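Local coordinates for protein NADH oxidoreductase (Mesorhizobium loti, PDB 3PI7) that probably binds NADPH and acts as an oxidoreductase on NAD(P)H, perhaps as a quinone reductase of the zinc-free medium-chain kind, at residues A[155-160]-A[183-188]; A[235-240]-A[247-252]; A[200-205]-A[211-216]; A[292-295]-A[300-303]; A[220-225]-A[271-276]. All coordinates share one frame; numbering follows the deposited sequence. Where two conformers were deposited one is given.

In the fold
Read from the N terminus, the five contacts show how a Rossmann domain is built from loops of different length, most in series and one nested. Interaction 1 comes first, pairing helix 148-163 with helix 176-188, with strand 167-170 between them in sequence. Interaction 3 closes the turn from helix 202-208 into strand 212-215, an outermost strand of the six-stranded parallel sheet. Interaction 5 spans the widest loop, from helix 221-232 to the segment after strand 270-272, and interaction 2 is nested inside it, seating helix 243-252 on strand 236-239. Interaction 4, the last, joins two consecutive helices and touches interaction 1 where W293 meets A155. Interaction 1 in turn packs against strand 236-239 of interaction 2.

Interaction 1 of 5, residues A[155-160]-A[183-188]; sequences AMFDIV and GLAKEE
With its CG anti to the backbone N (chi1 -175°), F157 sends its ring out of helix 155-160 toward helix 183-188, while L184, whose CG lies beside its own backbone N (chi1 -71°), carries its branch back the other way along the phenyl. Helices 148-163 and 176-188 pack side by side here in the Rossmann domain. The two short helical segments run at 39° to each other with their axes 10.9 Å apart, a spacing wide enough for a phenylalanine to fill.

The ring does most of the filling. L184 CB sits over one face, 4.1 Å from the centroid of the F157 ring and displaced toward its rim, in a CH-pi contact; L184 CD1 reaches further back, to 3.8 Å from F157 CB. The far end of the ring rests on backbone, with F157 CZ 3.7 Å from A185 CA. F190, beyond the second helix, adds an edge-to-face ring contact to F157, and I181 touches it from one turn earlier. Toward the exposed end, E188 is bent at chi2 and offers its aliphatic part: E188 CG comes up to the ring edge, near its plane, 4.0 Å from F157 CE2.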
# COMPACT_ATOMS: atom_id res chain seq x y z
N ALA A 155 -14.06 14.27 2.80
CA ALA A 155 -13.16 13.39 3.52
C ALA A 155 -11.84 13.17 2.77
O ALA A 155 -10.79 13.22 3.39
CB ALA A 155 -13.85 12.07 3.78
N MSE A 156 -11.89 12.98 1.45
CA MSE A 156 -10.67 12.72 0.69
C MSE A 156 -9.89 14.01 0.44
O MSE A 156 -8.67 13.97 0.48
CB MSE A 156 -10.99 11.99 -0.62
CG MSE A 156 -11.47 10.55 -0.35
SE MSE A 156 -11.31 9.34 -1.89
CE MSE A 156 -11.97 10.63 -3.05
N PHE A 157 -10.57 15.13 0.26
CA PHE A 157 -9.83 16.37 0.11
C PHE A 157 -9.10 16.69 1.43
O PHE A 157 -8.00 17.26 1.38
CB PHE A 157 -10.72 17.51 -0.37
CG PHE A 157 -9.91 18.75 -0.63
CD1 PHE A 157 -8.91 18.76 -1.60
CD2 PHE A 157 -10.11 19.90 0.14
CE1 PHE A 157 -8.12 19.90 -1.79
CE2 PHE A 157 -9.33 21.04 -0.08
CZ PHE A 157 -8.33 21.02 -1.03
N ASP A 158 -9.66 16.28 2.61
CA ASP A 158 -9.02 16.47 3.91
C ASP A 158 -7.66 15.74 3.92
O ASP A 158 -6.70 16.24 4.49
CB ASP A 158 -9.93 15.97 5.06
CG ASP A 158 -10.89 17.00 5.66
OD1 ASP A 158 -10.75 18.20 5.33
OD2 ASP A 158 -11.73 16.60 6.49
N ILE A 159 -7.58 14.57 3.25
CA ILE A 159 -6.31 13.81 3.15
C ILE A 159 -5.29 14.65 2.37
O ILE A 159 -4.15 14.79 2.79
CB ILE A 159 -6.50 12.43 2.48
CG1 ILE A 159 -7.47 11.55 3.30
CG2 ILE A 159 -5.15 11.73 2.25
CD1 ILE A 159 -8.04 10.33 2.49
N VAL A 160 -5.73 15.22 1.24
CA VAL A 160 -4.87 16.08 0.43
C VAL A 160 -4.37 17.27 1.27
O VAL A 160 -3.18 17.59 1.25
CB VAL A 160 -5.62 16.57 -0.84
CG1 VAL A 160 -4.77 17.58 -1.63
CG2 VAL A 160 -5.99 15.38 -1.72
N GLY A 183 -13.29 21.55 -7.35
CA GLY A 183 -13.89 22.77 -6.81
C GLY A 183 -13.32 23.18 -5.46
O GLY A 183 -12.90 24.32 -5.28
N LEU A 184 -13.26 22.22 -4.52
CA LEU A 184 -12.64 22.42 -3.20
C LEU A 184 -11.18 22.83 -3.32
O LEU A 184 -10.71 23.69 -2.59
CB LEU A 184 -12.70 21.11 -2.38
CG LEU A 184 -14.07 20.66 -1.87
CD1 LEU A 184 -13.99 19.26 -1.24
CD2 LEU A 184 -14.64 21.66 -0.84
N ALA A 185 -10.44 22.13 -4.20
CA ALA A 185 -9.04 22.39 -4.43
C ALA A 185 -8.82 23.80 -4.92
O ALA A 185 -7.95 24.48 -4.40
CB ALA A 185 -8.51 21.40 -5.46
N LYS A 186 -9.63 24.26 -5.87
CA LYS A 186 -9.49 25.60 -6.47
C LYS A 186 -9.67 26.67 -5.38
O LYS A 186 -8.92 27.65 -5.36
CB LYS A 186 -10.50 25.79 -7.62
CG LYS A 186 -10.31 27.10 -8.39
CD LYS A 186 -11.40 27.30 -9.44
CE LYS A 186 -11.19 28.59 -10.20
NZ LYS A 186 -12.01 28.64 -11.45
N GLU A 187 -10.62 26.46 -4.47
CA GLU A 187 -10.90 27.38 -3.36
C GLU A 187 -9.69 27.56 -2.45
O GLU A 187 -9.46 28.66 -1.96
CB GLU A 187 -12.06 26.85 -2.51
CG GLU A 187 -13.43 26.91 -3.14
CD GLU A 187 -14.50 26.29 -2.26
OE1 GLU A 187 -14.29 26.19 -1.02
OE2 GLU A 187 -15.54 25.87 -2.81
N GLU A 188 -8.95 26.47 -2.19
CA GLU A 188 -7.83 26.46 -1.25
C GLU A 188 -6.47 26.58 -1.92
O GLU A 188 -5.46 26.46 -1.24
CB GLU A 188 -7.88 25.18 -0.41
CG GLU A 188 -9.16 25.02 0.38
CD GLU A 188 -9.04 25.16 1.88
OE1 GLU A 188 -8.27 26.03 2.35
OE2 GLU A 188 -9.75 24.41 2.59

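Interaction 2 of 5, residues A[235-240]-A[247-252]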
# COMPACT_ATOMS: atom_id res chain seq x y z
N ARG A 235 1.84 14.22 -3.83
CA ARG A 235 2.03 13.05 -2.98
C ARG A 235 0.76 12.24 -2.86
O ARG A 235 0.84 11.03 -2.65
CB ARG A 235 2.59 13.45 -1.61
CG ARG A 235 4.12 13.67 -1.68
CD ARG A 235 4.78 13.76 -0.31
NE ARG A 235 4.21 14.78 0.58
CZ ARG A 235 4.46 16.09 0.51
NH1 ARG A 235 5.28 16.56 -0.43
NH2 ARG A 235 3.90 16.93 1.36
N ILE A 236 -0.41 12.86 -3.03
CA ILE A 236 -1.64 12.09 -2.91
C ILE A 236 -2.18 11.75 -4.23
O ILE A 236 -2.33 12.63 -5.06
CB ILE A 236 -2.73 12.83 -2.07
CG1 ILE A 236 -2.18 13.18 -0.66
CG2 ILE A 236 -4.04 12.04 -1.99
CD1 ILE A 236 -1.86 11.89 0.27
N PHE A 237 -2.52 10.46 -4.41
CA PHE A 237 -3.16 10.01 -5.64
C PHE A 237 -4.46 9.33 -5.25
O PHE A 237 -4.44 8.27 -4.61
CB PHE A 237 -2.20 9.07 -6.40
CG PHE A 237 -2.78 8.26 -7.53
CD1 PHE A 237 -3.82 8.76 -8.32
CD2 PHE A 237 -2.28 6.99 -7.83
CE1 PHE A 237 -4.37 7.99 -9.36
CE2 PHE A 237 -2.79 6.25 -8.90
CZ PHE A 237 -3.81 6.77 -9.68
N LEU A 238 -5.59 9.94 -5.63
CA LEU A 238 -6.93 9.42 -5.35
C LEU A 238 -7.34 8.66 -6.59
O LEU A 238 -7.51 9.26 -7.66
CB LEU A 238 -7.93 10.55 -4.99
CG LEU A 238 -7.49 11.47 -3.83
CD1 LEU A 238 -8.53 12.59 -3.59
CD2 LEU A 238 -7.30 10.67 -2.56
N ASP A 239 -7.44 7.35 -6.46
CA ASP A 239 -7.66 6.52 -7.63
C ASP A 239 -9.00 5.77 -7.63
O ASP A 239 -9.22 4.90 -6.79
CB ASP A 239 -6.51 5.51 -7.69
CG ASP A 239 -6.56 4.52 -8.85
OD1 ASP A 239 -7.10 4.88 -9.92
OD2 ASP A 239 -6.03 3.40 -8.69
N ALA A 240 -9.83 6.05 -8.64
CA ALA A 240 -11.12 5.37 -8.83
C ALA A 240 -11.03 4.24 -9.88
O ALA A 240 -12.03 3.53 -10.10
CB ALA A 240 -12.17 6.39 -9.31
N SER A 247 -1.29 2.14 -12.24
CA SER A 247 0.04 1.56 -12.07
C SER A 247 1.10 2.53 -12.59
O SER A 247 2.11 2.77 -11.92
CB SER A 247 0.14 0.22 -12.80
OG SER A 247 1.46 -0.27 -12.72
N ALA A 248 0.86 3.11 -13.78
CA ALA A 248 1.75 4.07 -14.44
C ALA A 248 1.85 5.35 -13.64
O ALA A 248 2.94 5.88 -13.45
CB ALA A 248 1.24 4.38 -15.84
N ILE A 249 0.69 5.86 -13.15
CA ILE A 249 0.69 7.10 -12.38
C ILE A 249 1.52 6.90 -11.11
O ILE A 249 2.42 7.67 -10.85
CB ILE A 249 -0.76 7.51 -12.06
CG1 ILE A 249 -1.46 7.99 -13.35
CG2 ILE A 249 -0.80 8.59 -10.95
CD1 ILE A 249 -2.96 8.15 -13.17
N PHE A 250 1.21 5.87 -10.31
CA PHE A 250 1.93 5.58 -9.10
C PHE A 250 3.43 5.48 -9.34
O PHE A 250 4.22 6.07 -8.61
CB PHE A 250 1.40 4.28 -8.50
CG PHE A 250 2.06 3.91 -7.20
CD1 PHE A 250 1.92 4.72 -6.07
CD2 PHE A 250 2.76 2.71 -7.07
CE1 PHE A 250 2.47 4.35 -4.85
CE2 PHE A 250 3.30 2.33 -5.84
CZ PHE A 250 3.15 3.15 -4.74
N ASN A 251 3.82 4.76 -10.39
CA ASN A 251 5.22 4.58 -10.74
C ASN A 251 5.94 5.92 -10.99
O ASN A 251 7.10 6.08 -10.62
CB ASN A 251 5.29 3.72 -12.00
CG ASN A 251 6.69 3.32 -12.39
OD1 ASN A 251 7.22 3.74 -13.43
ND2 ASN A 251 7.33 2.55 -11.55
N ALA A 252 5.24 6.88 -11.61
CA ALA A 252 5.82 8.18 -11.98
C ALA A 252 5.81 9.17 -10.82
O ALA A 252 6.49 10.21 -10.90
CB ALA A 252 5.08 8.78 -13.17
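I249 CG2 stands almost directly above the centre of the F237 ring, 3.6 Å from the centroid and only 8° off the ring normal, in a CH-pi contact. The methyl is about equally far from all six ring carbons, the nearest being F237 CE2 at 3.7 Å from I249 CG2. I249 CD1 lies beyond the rim, 3.8 Å from F237 CZ, so the longer branch of the isoleucine touches the phenyl only at its outer end, and the two side chains cross at about a right angle.

F237 sets its CG beside the carbonyl carbon (chi1 167°), which swings the ring out from the strand toward the helix, and I249 turns CG2 away from its own N, which brings that methyl to the ring face. On the opposite face D239 CB lies 3.5 Å above the plane of the F237 ring, toward the rim, so the phenyl is held between a residue of its own strand and one of the helix. D239 is itself fixed outside the contact: its carboxylate accepts from T171, W259 and the backbone N of V241 and T242.

The contact is buried and belongs to a beta-alpha-beta unit of the Rossmann fold, in which helix 243-252 follows strand 236-239 and leads to strand 258-261. F237 exchanges backbone bonds with R258 and I260 of that strand, and A252 rests on helix 221-232 alongside.

Interaction 3 of 5, residues A[200-205]-A[211-216]; sequences EQIALL and AHVLNE
V213 meets I202 and L205 of helix 202-208 with its two methyls, CG1 chiefly toward I202 and CG2 chiefly toward L205. Strand 191-196, this helix and strand 212-215 form a beta-alpha-beta unit of the Rossmann fold, and the contact lies in its second half, where the chain turns from helix into strand.

The tight part is wholly apolar. I202 and V213 slide past each other in opposite directions, bringing I202 CG1 to 3.8 Å from V213 CG1. The same methyl also comes down on the helix backbone, with V213 CG1 3.9 Å from I202 CA. Since chi1 of V213 (-175°) turns CG1 away from the backbone N, its other methyl faces L205, whose side chain crosses it at about a right angle. V196 of the adjoining strand 191-196 also touches V213 and L205, and I182 of helix 176-188 backs L205 further. An alanine at V213 is likely to leave a gap between strand and helix, since the methyls that meet I202 and L205 would both be gone.

The looser side lies toward N215, which is partly exposed and approaches the helix without close contact. Its amide turns instead to polar partners, D199 and the backbone N of K217. I202 is likewise partly exposed, whereas L205 and V213 are buried, joined by L205 CB at 3.8 Å from V213 CG2.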
# COMPACT_ATOMS: atom_id res chain seq x y z
N GLU A 200 -12.50 16.20 -25.23
CA GLU A 200 -13.64 17.10 -25.02
C GLU A 200 -13.89 17.41 -23.52
O GLU A 200 -14.65 18.33 -23.22
CB GLU A 200 -14.93 16.56 -25.67
CG GLU A 200 -15.49 15.28 -25.06
N GLN A 201 -13.28 16.64 -22.60
CA GLN A 201 -13.46 16.86 -21.17
C GLN A 201 -12.34 17.72 -20.59
O GLN A 201 -12.40 18.07 -19.42
CB GLN A 201 -13.52 15.51 -20.44
CG GLN A 201 -14.82 14.78 -20.73
CD GLN A 201 -14.79 13.36 -20.26
OE1 GLN A 201 -13.76 12.69 -20.29
NE2 GLN A 201 -15.95 12.86 -19.86
N ILE A 202 -11.33 18.07 -21.39
CA ILE A 202 -10.20 18.86 -20.91
C ILE A 202 -10.66 20.27 -20.52
O ILE A 202 -10.46 20.68 -19.37
CB ILE A 202 -9.02 18.85 -21.94
CG1 ILE A 202 -8.43 17.41 -22.03
CG2 ILE A 202 -7.94 19.86 -21.57
CD1 ILE A 202 -7.40 17.16 -23.12
N ALA A 203 -11.30 21.00 -21.46
CA ALA A 203 -11.74 22.37 -21.19
C ALA A 203 -12.64 22.47 -19.96
O ALA A 203 -12.40 23.34 -19.13
CB ALA A 203 -12.46 22.95 -22.41
N LEU A 204 -13.61 21.55 -19.80
CA LEU A 204 -14.51 21.69 -18.66
C LEU A 204 -13.81 21.46 -17.34
O LEU A 204 -14.12 22.15 -16.37
CB LEU A 204 -15.78 20.83 -18.77
CG LEU A 204 -15.72 19.32 -18.54
CD1 LEU A 204 -16.11 18.99 -17.10
CD2 LEU A 204 -16.74 18.62 -19.44
N LEU A 205 -12.88 20.50 -17.30
CA LEU A 205 -12.17 20.20 -16.04
C LEU A 205 -11.21 21.32 -15.70
O LEU A 205 -11.10 21.69 -14.53
CB LEU A 205 -11.48 18.84 -16.07
CG LEU A 205 -12.48 17.69 -16.07
CD1 LEU A 205 -11.80 16.37 -16.22
CD2 LEU A 205 -13.40 17.72 -14.83
N ALA A 211 -5.48 21.80 -12.57
CA ALA A 211 -4.22 22.39 -13.04
C ALA A 211 -3.73 21.66 -14.27
O ALA A 211 -3.19 22.28 -15.18
CB ALA A 211 -3.16 22.33 -11.94
N HIS A 212 -3.89 20.33 -14.27
CA HIS A 212 -3.50 19.49 -15.41
C HIS A 212 -4.61 18.51 -15.73
O HIS A 212 -5.18 17.90 -14.83
CB HIS A 212 -2.21 18.71 -15.08
CG HIS A 212 -1.01 19.58 -14.87
ND1 HIS A 212 -0.15 19.88 -15.91
CD2 HIS A 212 -0.54 20.15 -13.73
CE1 HIS A 212 0.81 20.62 -15.37
NE2 HIS A 212 0.60 20.84 -14.07
N VAL A 213 -4.85 18.29 -17.02
CA VAL A 213 -5.85 17.33 -17.46
C VAL A 213 -5.16 16.52 -18.52
O VAL A 213 -4.80 17.07 -19.55
CB VAL A 213 -7.20 17.94 -17.94
CG1 VAL A 213 -8.21 16.83 -18.26
CG2 VAL A 213 -7.77 18.87 -16.89
N LEU A 214 -4.91 15.25 -18.25
CA LEU A 214 -4.15 14.42 -19.19
C LEU A 214 -5.04 13.38 -19.81
O LEU A 214 -5.78 12.70 -19.11
CB LEU A 214 -2.98 13.73 -18.49
CG LEU A 214 -2.04 14.63 -17.63
CD1 LEU A 214 -0.93 13.81 -17.02
CD2 LEU A 214 -1.46 15.77 -18.44
N ASN A 215 -4.96 13.24 -21.14
CA ASN A 215 -5.71 12.23 -21.86
C ASN A 215 -4.84 10.97 -21.84
O ASN A 215 -3.75 10.93 -22.43
CB ASN A 215 -6.09 12.70 -23.29
CG ASN A 215 -7.04 11.75 -23.98
OD1 ASN A 215 -7.11 10.56 -23.66
ND2 ASN A 215 -7.82 12.26 -24.92
N GLU A 216 -5.32 9.96 -21.11
CA GLU A 216 -4.62 8.69 -20.92
C GLU A 216 -4.45 7.91 -22.23
O GLU A 216 -3.60 7.01 -22.30
CB GLU A 216 -5.33 7.82 -19.86
CG GLU A 216 -6.65 7.20 -20.28
CD GLU A 216 -6.99 5.91 -19.56
OE1 GLU A 216 -6.16 4.97 -19.57
OE2 GLU A 216 -8.10 5.83 -18.98

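Interaction 4 of 5, residues A[292-295]-A[300-303]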
# COMPACT_ATOMS: atom_id res chain seq x y z
N GLU A 292 -16.29 3.37 6.12
CA GLU A 292 -15.26 3.18 7.12
C GLU A 292 -14.80 4.49 7.73
O GLU A 292 -14.65 4.56 8.94
CB GLU A 292 -14.04 2.40 6.55
CG GLU A 292 -13.01 2.05 7.61
CD GLU A 292 -13.40 1.19 8.81
OE1 GLU A 292 -14.51 0.59 8.80
OE2 GLU A 292 -12.58 1.09 9.74
N TRP A 293 -14.63 5.54 6.90
CA TRP A 293 -14.20 6.85 7.37
C TRP A 293 -15.21 7.38 8.41
O TRP A 293 -14.79 7.90 9.43
CB TRP A 293 -14.06 7.81 6.18
CG TRP A 293 -13.64 9.19 6.56
CD1 TRP A 293 -12.37 9.66 6.72
CD2 TRP A 293 -14.51 10.29 6.86
NE1 TRP A 293 -12.40 10.99 7.09
CE2 TRP A 293 -13.70 11.40 7.19
CE3 TRP A 293 -15.90 10.46 6.80
CZ2 TRP A 293 -14.23 12.65 7.50
CZ3 TRP A 293 -16.43 11.69 7.17
CH2 TRP A 293 -15.60 12.76 7.52
N MSE A 294 -16.52 7.21 8.14
CA MSE A 294 -17.58 7.67 9.06
C MSE A 294 -17.55 6.92 10.37
O MSE A 294 -17.84 7.52 11.40
CB MSE A 294 -18.94 7.49 8.42
CG MSE A 294 -19.36 8.68 7.63
SE MSE A 294 -20.93 8.14 6.72
CE MSE A 294 -20.93 9.42 5.42
N ARG A 295 -17.18 5.62 10.32
CA ARG A 295 -17.05 4.78 11.51
C ARG A 295 -15.84 5.20 12.34
O ARG A 295 -15.95 5.34 13.56
CB ARG A 295 -16.91 3.29 11.14
CG ARG A 295 -18.23 2.60 10.87
CD ARG A 295 -18.07 1.09 10.76
NE ARG A 295 -17.37 0.71 9.53
CZ ARG A 295 -17.96 0.34 8.41
NH1 ARG A 295 -19.29 0.28 8.33
NH2 ARG A 295 -17.23 0.01 7.34
N ARG A 300 -15.71 13.67 12.92
CA ARG A 300 -15.56 14.47 11.70
C ARG A 300 -16.81 14.38 10.83
O ARG A 300 -17.02 15.22 9.95
CB ARG A 300 -14.33 14.00 10.89
CG ARG A 300 -13.00 14.21 11.60
CD ARG A 300 -11.85 13.82 10.71
NE ARG A 300 -10.60 13.67 11.46
CZ ARG A 300 -9.44 13.27 10.94
NH1 ARG A 300 -9.35 12.99 9.64
NH2 ARG A 300 -8.37 13.15 11.70
N ARG A 301 -17.67 13.41 11.12
CA ARG A 301 -18.92 13.12 10.41
C ARG A 301 -19.85 14.32 10.47
O ARG A 301 -20.25 14.82 9.42
CB ARG A 301 -19.56 11.87 11.03
CG ARG A 301 -20.66 11.22 10.21
CD ARG A 301 -21.26 10.05 10.98
NE ARG A 301 -22.17 9.26 10.16
CZ ARG A 301 -23.47 9.51 10.01
NH1 ARG A 301 -24.03 10.54 10.64
NH2 ARG A 301 -24.21 8.73 9.23
N GLY A 302 -20.10 14.81 11.69
CA GLY A 302 -20.95 15.97 11.97
C GLY A 302 -20.53 17.22 11.23
O GLY A 302 -21.31 17.76 10.44
N PRO A 303 -19.27 17.69 11.43
CA PRO A 303 -18.80 18.88 10.69
C PRO A 303 -18.82 18.69 9.16
O PRO A 303 -19.11 19.66 8.46
CB PRO A 303 -17.37 19.07 11.21
CG PRO A 303 -17.37 18.43 12.56
CD PRO A 303 -18.25 17.23 12.40
O HOH W 1 -11.07 13.68 7.60
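W293 brings the outer carbons of its six-membered ring to R300 CB, with W293 CZ2 3.7 Å from R300 CB and W293 CH2 nearly as close to the same carbon. A chi1 of 179° stretches the tryptophan away from its own backbone N and carries the indole over to 300-303, although its first bond does not aim there.

The extended chain of R300 runs on until its guanidinium lies near the pyrrole nitrogen, and a water fills the step between them. That water accepts from W293 NE1 at 3.0 Å and from R300 NH1 at 2.8 Å, lying in the plane of both the indole and the guanidinium. It thus joins two donors that could not bond each other.

Two consecutive helices, 290-296 and 298-313, meet here at a short joint in the Rossmann domain. F297, from the joint, meets the W293 ring and makes a cation-pi contact with R300. W293 also packs on A155, tying the joint to helix 148-163.

M294, a selenomethionine, and R301 cross obliquely, and in one of the two conformers of M294 its SE stands 3.8 Å from R301 NE. The guanidinium of R301 reaches past it to the carbonyl of A129. Within 292-295, R295 in one of its two conformers grips E292 OE1 with both NE and NH2 in a salt bridge, and E292 also pairs with R256 of the second subunit.

Interaction 5 of 5, residues A[220-225]-A[271-276]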
# COMPACT_ATOMS: atom_id res chain seq x y z
N ASP A 220 1.86 9.79 -26.12
CA ASP A 220 2.94 10.23 -25.24
C ASP A 220 2.46 10.47 -23.80
O ASP A 220 3.13 11.19 -23.06
CB ASP A 220 3.61 11.50 -25.81
CG ASP A 220 2.68 12.68 -26.06
OD1 ASP A 220 1.44 12.49 -26.03
OD2 ASP A 220 3.20 13.79 -26.30
N PHE A 221 1.34 9.84 -23.39
CA PHE A 221 0.81 9.99 -22.03
C PHE A 221 1.86 9.78 -20.92
O PHE A 221 1.92 10.61 -20.01
CB PHE A 221 -0.36 9.04 -21.79
CG PHE A 221 -0.77 8.97 -20.34
CD1 PHE A 221 -1.40 10.06 -19.73
CD2 PHE A 221 -0.48 7.86 -19.56
CE1 PHE A 221 -1.74 10.02 -18.37
CE2 PHE A 221 -0.83 7.81 -18.21
CZ PHE A 221 -1.45 8.90 -17.62
N GLU A 222 2.62 8.66 -20.95
CA GLU A 222 3.58 8.38 -19.87
C GLU A 222 4.68 9.42 -19.82
O GLU A 222 5.06 9.83 -18.71
CB GLU A 222 4.17 6.96 -19.97
CG GLU A 222 3.25 5.93 -19.33
CD GLU A 222 3.88 4.75 -18.59
OE1 GLU A 222 4.85 4.97 -17.83
OE2 GLU A 222 3.33 3.63 -18.70
N ALA A 223 5.15 9.89 -20.98
CA ALA A 223 6.20 10.92 -21.05
C ALA A 223 5.67 12.27 -20.49
O ALA A 223 6.34 12.87 -19.66
CB ALA A 223 6.71 11.08 -22.48
N THR A 224 4.45 12.67 -20.87
CA THR A 224 3.76 13.86 -20.37
C THR A 224 3.58 13.70 -18.87
O THR A 224 3.85 14.62 -18.10
CB THR A 224 2.41 14.01 -21.10
OG1 THR A 224 2.66 14.19 -22.48
CG2 THR A 224 1.58 15.20 -20.59
N LEU A 225 3.14 12.50 -18.46
CA LEU A 225 2.93 12.17 -17.05
C LEU A 225 4.18 12.45 -16.22
O LEU A 225 4.08 13.16 -15.21
CB LEU A 225 2.50 10.70 -16.95
CG LEU A 225 2.27 10.08 -15.58
CD1 LEU A 225 1.23 10.85 -14.78
CD2 LEU A 225 1.89 8.66 -15.74
N VAL A 271 -0.84 -3.58 -11.26
CA VAL A 271 0.54 -3.99 -11.01
C VAL A 271 1.26 -2.92 -10.21
O VAL A 271 1.11 -1.74 -10.50
CB VAL A 271 1.28 -4.29 -12.35
CG1 VAL A 271 2.78 -4.52 -12.14
CG2 VAL A 271 0.67 -5.48 -13.08
N ILE A 272 2.06 -3.32 -9.23
CA ILE A 272 3.02 -2.42 -8.56
C ILE A 272 4.26 -2.60 -9.44
O ILE A 272 4.99 -3.59 -9.30
CB ILE A 272 3.26 -2.77 -7.09
CG1 ILE A 272 1.94 -2.80 -6.29
CG2 ILE A 272 4.27 -1.78 -6.49
CD1 ILE A 272 2.03 -3.54 -4.89
N ARG A 273 4.44 -1.68 -10.40
CA ARG A 273 5.50 -1.79 -11.40
C ARG A 273 6.89 -1.94 -10.77
O ARG A 273 7.66 -2.80 -11.21
CB ARG A 273 5.51 -0.57 -12.34
CG ARG A 273 6.32 -0.84 -13.60
CD ARG A 273 6.36 0.37 -14.51
NE ARG A 273 5.05 0.65 -15.11
CZ ARG A 273 4.81 1.65 -15.95
NH1 ARG A 273 5.78 2.49 -16.27
NH2 ARG A 273 3.60 1.84 -16.45
N GLU A 274 7.20 -1.12 -9.77
CA GLU A 274 8.52 -1.18 -9.13
C GLU A 274 8.34 -1.25 -7.64
O GLU A 274 8.30 -0.20 -6.98
CB GLU A 274 9.33 0.07 -9.51
CG GLU A 274 9.77 0.15 -10.97
CD GLU A 274 10.68 -0.96 -11.47
OE1 GLU A 274 11.54 -1.44 -10.70
OE2 GLU A 274 10.55 -1.33 -12.66
N PRO A 275 8.17 -2.45 -7.05
CA PRO A 275 7.97 -2.53 -5.60
C PRO A 275 9.10 -1.89 -4.79
O PRO A 275 8.85 -1.42 -3.68
CB PRO A 275 7.87 -4.04 -5.31
CG PRO A 275 7.38 -4.61 -6.59
CD PRO A 275 8.11 -3.80 -7.65
N GLY A 276 10.30 -1.76 -5.39
CA GLY A 276 11.43 -1.07 -4.77
C GLY A 276 11.09 0.36 -4.39
O GLY A 276 11.68 0.92 -3.45
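R273, in one of its two conformers, grips the carboxylate of E222 end-on, with one nitrogen for each oxygen: R273 NH2 lies 2.9 Å from E222 OE2 and R273 NH1 lies 3.1 Å from E222 OE1. Both bonds of this salt bridge are fairly straight, at 161° and 165°, and both oxygens are met on their syn side. The fork is not quite flat, for the carboxylate and guanidinium planes are turned 31° apart. A bend at chi2 of E222 and another at chi3 of R273 let the two chains meet head-on from opposite directions, bridging backbones 13.4 Å apart between E222 CA and R273 CA. An alanine in place of E222 would probably leave the R273 guanidinium without its paired acceptor and freer to swing at the surface.

Beside the bridge, A248 of helix 243-252 touches both E222 and R273, and N251 also packs on R273. On the helix side, T224 OG1 bonds back to D220 O at 3.1 Å. On the other, V271 and I272 pair antiparallel with a strand of the second subunit, continuing a sheet across the dimer interface. The result is a surface salt bridge that ties helix 221-232 of the Rossmann domain to the segment following its dimerisation strand.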